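Local coordinates for protein rhamnonate dehydratase (Gibberella zeae PH-1, PDB 3FXG) that probably catalyses the magnesium-dependent dehydration of L-rhamnonate, at residues A[152-156]-A[157-161]; A[368-372]-A[373-377]. One frame throughout, in Å; residues are numbered along the deposited sequence.

How the interactions relate
Interactions 1 and 2 are successive along the chain, their centres about 17 Å apart, and both are turns next to paired strands: 157-161 runs on toward strand 163-169, while 373-377 carries strand 374-376, which lies antiparallel to it. The two touch directly, Ala159 CB meeting Thr377 CG2 at 3.7 Å. Each is partly buried, but their surroundings differ. Interaction 1 lies against a second subunit and combines an aromatic ring, a guanidinium group and a Gly-Gly backbone. Interaction 2 meets no other chain of the assembly; it has an apolar proline-leucine side turned inward and a lysine open to solvent that crosses a partly exposed tyrosine.

Interaction 1. Residues A[152-156]-A[157-161]; sequences VYRLI and GGATK
Tyr153 and Arg154, neighbours in sequence, both reach forward to Ala159. The methyl CB of Ala159 lies 4.0 Å from Tyr153 CE1, obliquely to the ring, and at the same 4.0 Å from Arg154 NH1, so one small side chain meets an aromatic carbon and a charged group. Tyr153 CG lies between the backbone N and the carbonyl carbon (chi1 82°), which brings the CD1 edge of the ring to Gly158; the carbonyl group of Gly158 lies at the ring's edge, with O 3.9 Å from Tyr153 CD1. Arg154 folds back at chi2 (-65°) and runs alongside the ring: its CG sits over one ring face, offset toward the rim, while Tyr153 CE1 lies 3.2 Å above the guanidinium plane. The tyrosine hydroxyl is fixed by a hydrogen bond to Asp381.

The backbone turns out of residues 152-154, helical in their backbone angles but without the regular bonds of a helix, into the irregular loop that leads to strand 163-169 of the barrel domain, in the connection that follows helix 128-148 of this enolase-superfamily chain. Gly158 N gives Tyr153 O a weak, bent hydrogen bond (3.0 Å, 134° at the hydrogen). A water also bridges the turn, accepting from Gly157 N at 2.8 Å and donating to Arg154 O. Positive phi at both Gly157 and Gly158 would press a CB against the preceding carbonyl oxygen, so the pair of glycines suits the bend. Within the same chain, Ile156 packs on Trp141 of helix 128-148 and on Leu305 and Leu309 of helix 305-316. Across the subunit boundary, Ala159 N bonds to Asn108 OD1 of the second subunit, and Asp105 of that subunit forms a long, weak ion pair with Arg154 NH1.

Interaction 2. Residues A[368-372]-A[373-377]; sequences PIPTK and GYLTT
From Pro370 to Gly373 the backbone makes a type I beta turn, closed by a hydrogen bond from Gly373 N to Pro370 O (2.9 Å, 159° at the hydrogen). Leu375 reaches back to the residues 368-370, its CG anti to the carbonyl carbon (chi1 -71°), and its two methyls divide the work. Leu375 CD1 lies 4.1 Å from Pro368 CB, and Leu375 CD2 3.6 Å from Ile369 O. Pro370 packs beside it, its CB 4.3 Å from Leu375 CG.

On the outer part, Lys372 and Tyr374 cross at a slant. The lysine CB approaches Tyr374 CE2 to 3.6 Å, and its CD lies 3.7 Å from Tyr374 OH, so the aliphatic part of the lysine touches the tyrosine at two points, CE2 and the hydroxyl; Tyr374 also makes a cation-pi contact with Arg163. A water accepts from Lys372 N and donates to Tyr374 O, tying the turn to the strand. With Pro370 at the centre of an inverse gamma turn as well, tight turns here lead directly into strand 374-376, paired antiparallel with strand 163-169 of the enolase-superfamily barrel domain.

Interaction 1. Residues A[152-156]-A[157-161]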
ATOM      1  N   VAL A 152     -41.508 -17.762  -3.751  1.00 10.74           N
ATOM      2  CA  VAL A 152     -40.455 -17.120  -2.964  1.00 11.35           C
ATOM      3  C   VAL A 152     -39.885 -15.875  -3.638  1.00 11.86           C
ATOM      4  O   VAL A 152     -39.622 -14.869  -2.974  1.00 11.88           O
ATOM      5  CB  VAL A 152     -39.296 -18.104  -2.661  1.00  8.77           C
ATOM      6  CG1 VAL A 152     -38.102 -17.359  -2.064  1.00  8.94           C
ATOM      7  CG2 VAL A 152     -39.770 -19.171  -1.686  1.00  9.83           C
ATOM      8  N   TYR A 153     -39.704 -15.922  -4.955  1.00 11.88           N
ATOM      9  CA  TYR A 153     -39.134 -14.772  -5.648  1.00 12.22           C
ATOM     10  C   TYR A 153     -39.961 -13.496  -5.474  1.00 12.58           C
ATOM     11  O   TYR A 153     -39.414 -12.395  -5.473  1.00 13.12           O
ATOM     12  CB  TYR A 153     -38.904 -15.097  -7.137  1.00 12.74           C
ATOM     13  CG  TYR A 153     -40.101 -14.973  -8.064  1.00 13.72           C
ATOM     14  CD1 TYR A 153     -40.377 -13.770  -8.716  1.00 13.33           C
ATOM     15  CD2 TYR A 153     -40.916 -16.073  -8.338  1.00 13.74           C
ATOM     16  CE1 TYR A 153     -41.428 -13.665  -9.630  1.00 13.65           C
ATOM     17  CE2 TYR A 153     -41.978 -15.978  -9.252  1.00 12.50           C
ATOM     18  CZ  TYR A 153     -42.222 -14.770  -9.895  1.00 14.59           C
ATOM     19  OH  TYR A 153     -43.236 -14.667 -10.821  1.00 15.09           O
ATOM     20  N   ARG A 154     -41.272 -13.642  -5.303  1.00 12.33           N
ATOM     21  CA  ARG A 154     -42.142 -12.479  -5.115  1.00 12.09           C
ATOM     22  C   ARG A 154     -42.019 -11.902  -3.704  1.00 12.38           C
ATOM     23  O   ARG A 154     -42.574 -10.840  -3.410  1.00 12.51           O
ATOM     24  CB  ARG A 154     -43.606 -12.857  -5.369  1.00 12.15           C
ATOM     25  CG  ARG A 154     -43.931 -13.186  -6.811  1.00 13.58           C
ATOM     26  CD  ARG A 154     -43.751 -11.977  -7.717  1.00 14.96           C
ATOM     27  NE  ARG A 154     -44.240 -12.247  -9.065  1.00 12.95           N
ATOM     28  CZ  ARG A 154     -44.012 -11.468 -10.118  1.00 16.14           C
ATOM     29  NH1 ARG A 154     -43.297 -10.357  -9.987  1.00 14.35           N
ATOM     30  NH2 ARG A 154     -44.486 -11.811 -11.307  1.00 16.43           N
ATOM     31  N   LEU A 155     -41.295 -12.606  -2.839  1.00 11.50           N
ATOM     32  CA  LEU A 155     -41.099 -12.174  -1.457  1.00 11.99           C
ATOM     33  C   LEU A 155     -39.716 -11.568  -1.214  1.00 11.98           C
ATOM     34  O   LEU A 155     -39.469 -10.983  -0.162  1.00 11.96           O
ATOM     35  CB  LEU A 155     -41.277 -13.360  -0.502  1.00 13.45           C
ATOM     36  CG  LEU A 155     -42.621 -14.093  -0.504  1.00 13.25           C
ATOM     37  CD1 LEU A 155     -42.595 -15.212   0.539  1.00 15.42           C
ATOM     38  CD2 LEU A 155     -43.733 -13.105  -0.198  1.00 13.39           C
ATOM     39  N   ILE A 156     -38.816 -11.702  -2.181  1.00 11.87           N
ATOM     40  CA  ILE A 156     -37.461 -11.190  -1.996  1.00 12.09           C
ATOM     41  C   ILE A 156     -36.995 -10.153  -3.014  1.00 12.74           C
ATOM     42  O   ILE A 156     -35.803 -10.058  -3.307  1.00 12.52           O
ATOM     43  CB  ILE A 156     -36.442 -12.347  -1.975  1.00 11.68           C
ATOM     44  CG1 ILE A 156     -36.520 -13.137  -3.283  1.00  9.64           C
ATOM     45  CG2 ILE A 156     -36.726 -13.267  -0.793  1.00 10.51           C
ATOM     46  CD1 ILE A 156     -35.485 -14.244  -3.396  1.00 10.98           C
ATOM     47  N   GLY A 157     -37.926  -9.370  -3.548  1.00 12.57           N
ATOM     48  CA  GLY A 157     -37.537  -8.345  -4.498  1.00 12.66           C
ATOM     49  C   GLY A 157     -38.291  -8.373  -5.803  1.00 11.84           C
ATOM     50  O   GLY A 157     -38.185  -7.434  -6.597  1.00 13.05           O
ATOM     51  N   GLY A 158     -39.048  -9.443  -6.030  1.00 12.96           N
ATOM     52  CA  GLY A 158     -39.816  -9.557  -7.256  1.00 12.76           C
ATOM     53  C   GLY A 158     -38.993 -10.060  -8.427  1.00 16.14           C
ATOM     54  O   GLY A 158     -37.963 -10.708  -8.249  1.00 17.22           O
ATOM     55  N   ALA A 159     -39.446  -9.759  -9.636  1.00 16.61           N
ATOM     56  CA  ALA A 159     -38.738 -10.197 -10.827  1.00 16.24           C
ATOM     57  C   ALA A 159     -37.987  -9.046 -11.477  1.00 15.19           C
ATOM     58  O   ALA A 159     -38.590  -8.049 -11.876  1.00 15.03           O
ATOM     59  CB  ALA A 159     -39.726 -10.810 -11.825  1.00 14.81           C
ATOM     60  N   THR A 160     -36.667  -9.179 -11.568  1.00 14.69           N
ATOM     61  CA  THR A 160     -35.851  -8.155 -12.205  1.00 14.43           C
ATOM     62  C   THR A 160     -35.715  -8.512 -13.682  1.00 15.79           C
ATOM     63  O   THR A 160     -35.153  -7.758 -14.471  1.00 16.01           O
ATOM     64  CB  THR A 160     -34.456  -8.047 -11.554  1.00 14.63           C
ATOM     65  OG1 THR A 160     -33.842  -9.341 -11.504  1.00 15.17           O
ATOM     66  CG2 THR A 160     -34.579  -7.485 -10.145  1.00 13.93           C
ATOM     67  N   LYS A 161     -36.239  -9.682 -14.034  1.00 16.60           N
ATOM     68  CA  LYS A 161     -36.243 -10.171 -15.408  1.00 17.70           C
ATOM     69  C   LYS A 161     -37.365 -11.194 -15.517  1.00 17.14           C
ATOM     70  O   LYS A 161     -37.726 -11.836 -14.531  1.00 16.49           O
ATOM     71  CB  LYS A 161     -34.898 -10.803 -15.775  1.00 19.64           C
ATOM     72  CG  LYS A 161     -34.383 -11.826 -14.785  1.00 24.13           C
ATOM     73  CD  LYS A 161     -32.962 -12.230 -15.137  1.00 26.56           C
ATOM     74  CE  LYS A 161     -32.174 -12.579 -13.891  1.00 28.61           C
ATOM     75  NZ  LYS A 161     -32.183 -11.451 -12.914  1.00 23.78           N
TER
HETATM   76  O   HOH W   1     -40.527  -8.397  -3.353  1.00 22.05           O

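Interaction 2. Residues A[368-372]-A[373-377]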
ATOM      1  N   PRO A 368     -39.042 -27.497 -12.190  1.00 17.85           N
ATOM      2  CA  PRO A 368     -38.972 -26.820 -13.490  1.00 17.98           C
ATOM      3  C   PRO A 368     -37.573 -27.038 -14.067  1.00 17.63           C
ATOM      4  O   PRO A 368     -36.576 -26.781 -13.394  1.00 16.51           O
ATOM      5  CB  PRO A 368     -39.244 -25.362 -13.131  1.00 17.54           C
ATOM      6  CG  PRO A 368     -38.647 -25.245 -11.759  1.00 19.95           C
ATOM      7  CD  PRO A 368     -39.116 -26.521 -11.090  1.00 17.97           C
ATOM      8  N   ILE A 369     -37.498 -27.520 -15.302  1.00 17.62           N
ATOM      9  CA  ILE A 369     -36.206 -27.794 -15.926  1.00 18.09           C
ATOM     10  C   ILE A 369     -35.983 -27.006 -17.214  1.00 16.55           C
ATOM     11  O   ILE A 369     -36.877 -26.897 -18.048  1.00 17.46           O
ATOM     12  CB  ILE A 369     -36.065 -29.307 -16.210  1.00 19.77           C
ATOM     13  CG1 ILE A 369     -36.111 -30.077 -14.890  1.00 21.53           C
ATOM     14  CG2 ILE A 369     -34.759 -29.593 -16.941  1.00 20.98           C
ATOM     15  CD1 ILE A 369     -36.208 -31.575 -15.059  1.00 25.30           C
ATOM     16  N   PRO A 370     -34.773 -26.448 -17.391  1.00 15.51           N
ATOM     17  CA  PRO A 370     -34.448 -25.664 -18.586  1.00 13.69           C
ATOM     18  C   PRO A 370     -34.123 -26.504 -19.817  1.00 14.16           C
ATOM     19  O   PRO A 370     -33.014 -26.442 -20.349  1.00 12.33           O
ATOM     20  CB  PRO A 370     -33.264 -24.824 -18.119  1.00 14.23           C
ATOM     21  CG  PRO A 370     -32.533 -25.781 -17.247  1.00 13.32           C
ATOM     22  CD  PRO A 370     -33.654 -26.417 -16.431  1.00 14.67           C
ATOM     23  N   THR A 371     -35.099 -27.285 -20.270  1.00 14.21           N
ATOM     24  CA  THR A 371     -34.923 -28.130 -21.449  1.00 17.52           C
ATOM     25  C   THR A 371     -34.577 -27.312 -22.697  1.00 15.92           C
ATOM     26  O   THR A 371     -33.947 -27.820 -23.628  1.00 16.93           O
ATOM     27  CB  THR A 371     -36.204 -28.953 -21.724  1.00 19.43           C
ATOM     28  OG1 THR A 371     -36.396 -29.900 -20.664  1.00 24.24           O
ATOM     29  CG2 THR A 371     -36.088 -29.704 -23.036  1.00 25.75           C
ATOM     30  N   LYS A 372     -34.992 -26.049 -22.711  1.00 16.46           N
ATOM     31  CA  LYS A 372     -34.730 -25.154 -23.837  1.00 17.86           C
ATOM     32  C   LYS A 372     -33.632 -24.142 -23.510  1.00 15.94           C
ATOM     33  O   LYS A 372     -33.424 -23.184 -24.250  1.00 16.15           O
ATOM     34  CB  LYS A 372     -35.999 -24.390 -24.227  1.00 19.27           C
ATOM     35  CG  LYS A 372     -37.177 -25.255 -24.649  1.00 24.00           C
ATOM     36  CD  LYS A 372     -38.397 -24.376 -24.915  1.00 23.58           C
ATOM     37  CE  LYS A 372     -39.612 -25.195 -25.306  1.00 24.17           C
ATOM     38  NZ  LYS A 372     -40.031 -26.132 -24.228  1.00 23.45           N
ATOM     39  N   GLY A 373     -32.944 -24.346 -22.393  1.00 16.75           N
ATOM     40  CA  GLY A 373     -31.870 -23.444 -22.014  1.00 15.13           C
ATOM     41  C   GLY A 373     -32.314 -22.207 -21.256  1.00 14.79           C
ATOM     42  O   GLY A 373     -31.524 -21.280 -21.060  1.00 14.67           O
ATOM     43  N   TYR A 374     -33.571 -22.185 -20.825  1.00 13.95           N
ATOM     44  CA  TYR A 374     -34.090 -21.046 -20.082  1.00 14.99           C
ATOM     45  C   TYR A 374     -35.371 -21.404 -19.336  1.00 14.01           C
ATOM     46  O   TYR A 374     -36.007 -22.421 -19.618  1.00 13.83           O
ATOM     47  CB  TYR A 374     -34.371 -19.874 -21.033  1.00 16.46           C
ATOM     48  CG  TYR A 374     -35.592 -20.068 -21.914  1.00 20.05           C
ATOM     49  CD1 TYR A 374     -36.868 -19.727 -21.461  1.00 19.71           C
ATOM     50  CD2 TYR A 374     -35.474 -20.640 -23.180  1.00 20.85           C
ATOM     51  CE1 TYR A 374     -38.000 -19.957 -22.247  1.00 22.19           C
ATOM     52  CE2 TYR A 374     -36.598 -20.876 -23.973  1.00 23.25           C
ATOM     53  CZ  TYR A 374     -37.854 -20.534 -23.500  1.00 23.93           C
ATOM     54  OH  TYR A 374     -38.961 -20.789 -24.274  1.00 27.44           O
ATOM     55  N   LEU A 375     -35.721 -20.564 -18.370  1.00 12.15           N
ATOM     56  CA  LEU A 375     -36.949 -20.714 -17.599  1.00 12.49           C
ATOM     57  C   LEU A 375     -37.590 -19.329 -17.559  1.00 12.49           C
ATOM     58  O   LEU A 375     -36.952 -18.335 -17.905  1.00 13.27           O
ATOM     59  CB  LEU A 375     -36.670 -21.197 -16.169  1.00 12.07           C
ATOM     60  CG  LEU A 375     -36.210 -22.645 -15.964  1.00 13.35           C
ATOM     61  CD1 LEU A 375     -36.183 -22.944 -14.471  1.00 14.11           C
ATOM     62  CD2 LEU A 375     -37.157 -23.609 -16.676  1.00 13.21           C
ATOM     63  N   THR A 376     -38.848 -19.263 -17.141  1.00 13.28           N
ATOM     64  CA  THR A 376     -39.554 -17.991 -17.075  1.00 12.04           C
ATOM     65  C   THR A 376     -40.161 -17.793 -15.694  1.00 12.19           C
ATOM     66  O   THR A 376     -40.230 -18.733 -14.899  1.00 12.95           O
ATOM     67  CB  THR A 376     -40.703 -17.942 -18.093  1.00 13.92           C
ATOM     68  OG1 THR A 376     -41.667 -18.944 -17.751  1.00 13.53           O
ATOM     69  CG2 THR A 376     -40.184 -18.191 -19.505  1.00 14.04           C
ATOM     70  N   THR A 377     -40.600 -16.570 -15.411  1.00 12.70           N
ATOM     71  CA  THR A 377     -41.217 -16.279 -14.124  1.00 14.51           C
ATOM     72  C   THR A 377     -42.448 -17.163 -13.959  1.00 15.07           C
ATOM     73  O   THR A 377     -42.760 -17.615 -12.856  1.00 14.00           O
ATOM     74  CB  THR A 377     -41.645 -14.800 -14.021  1.00 14.04           C
ATOM     75  OG1 THR A 377     -42.311 -14.408 -15.226  1.00 16.03           O
ATOM     76  CG2 THR A 377     -40.433 -13.907 -13.801  1.00 12.35           C
TER
HETATM   77  O   HOH W   2     -36.864 -24.695 -21.142  1.00 21.79           O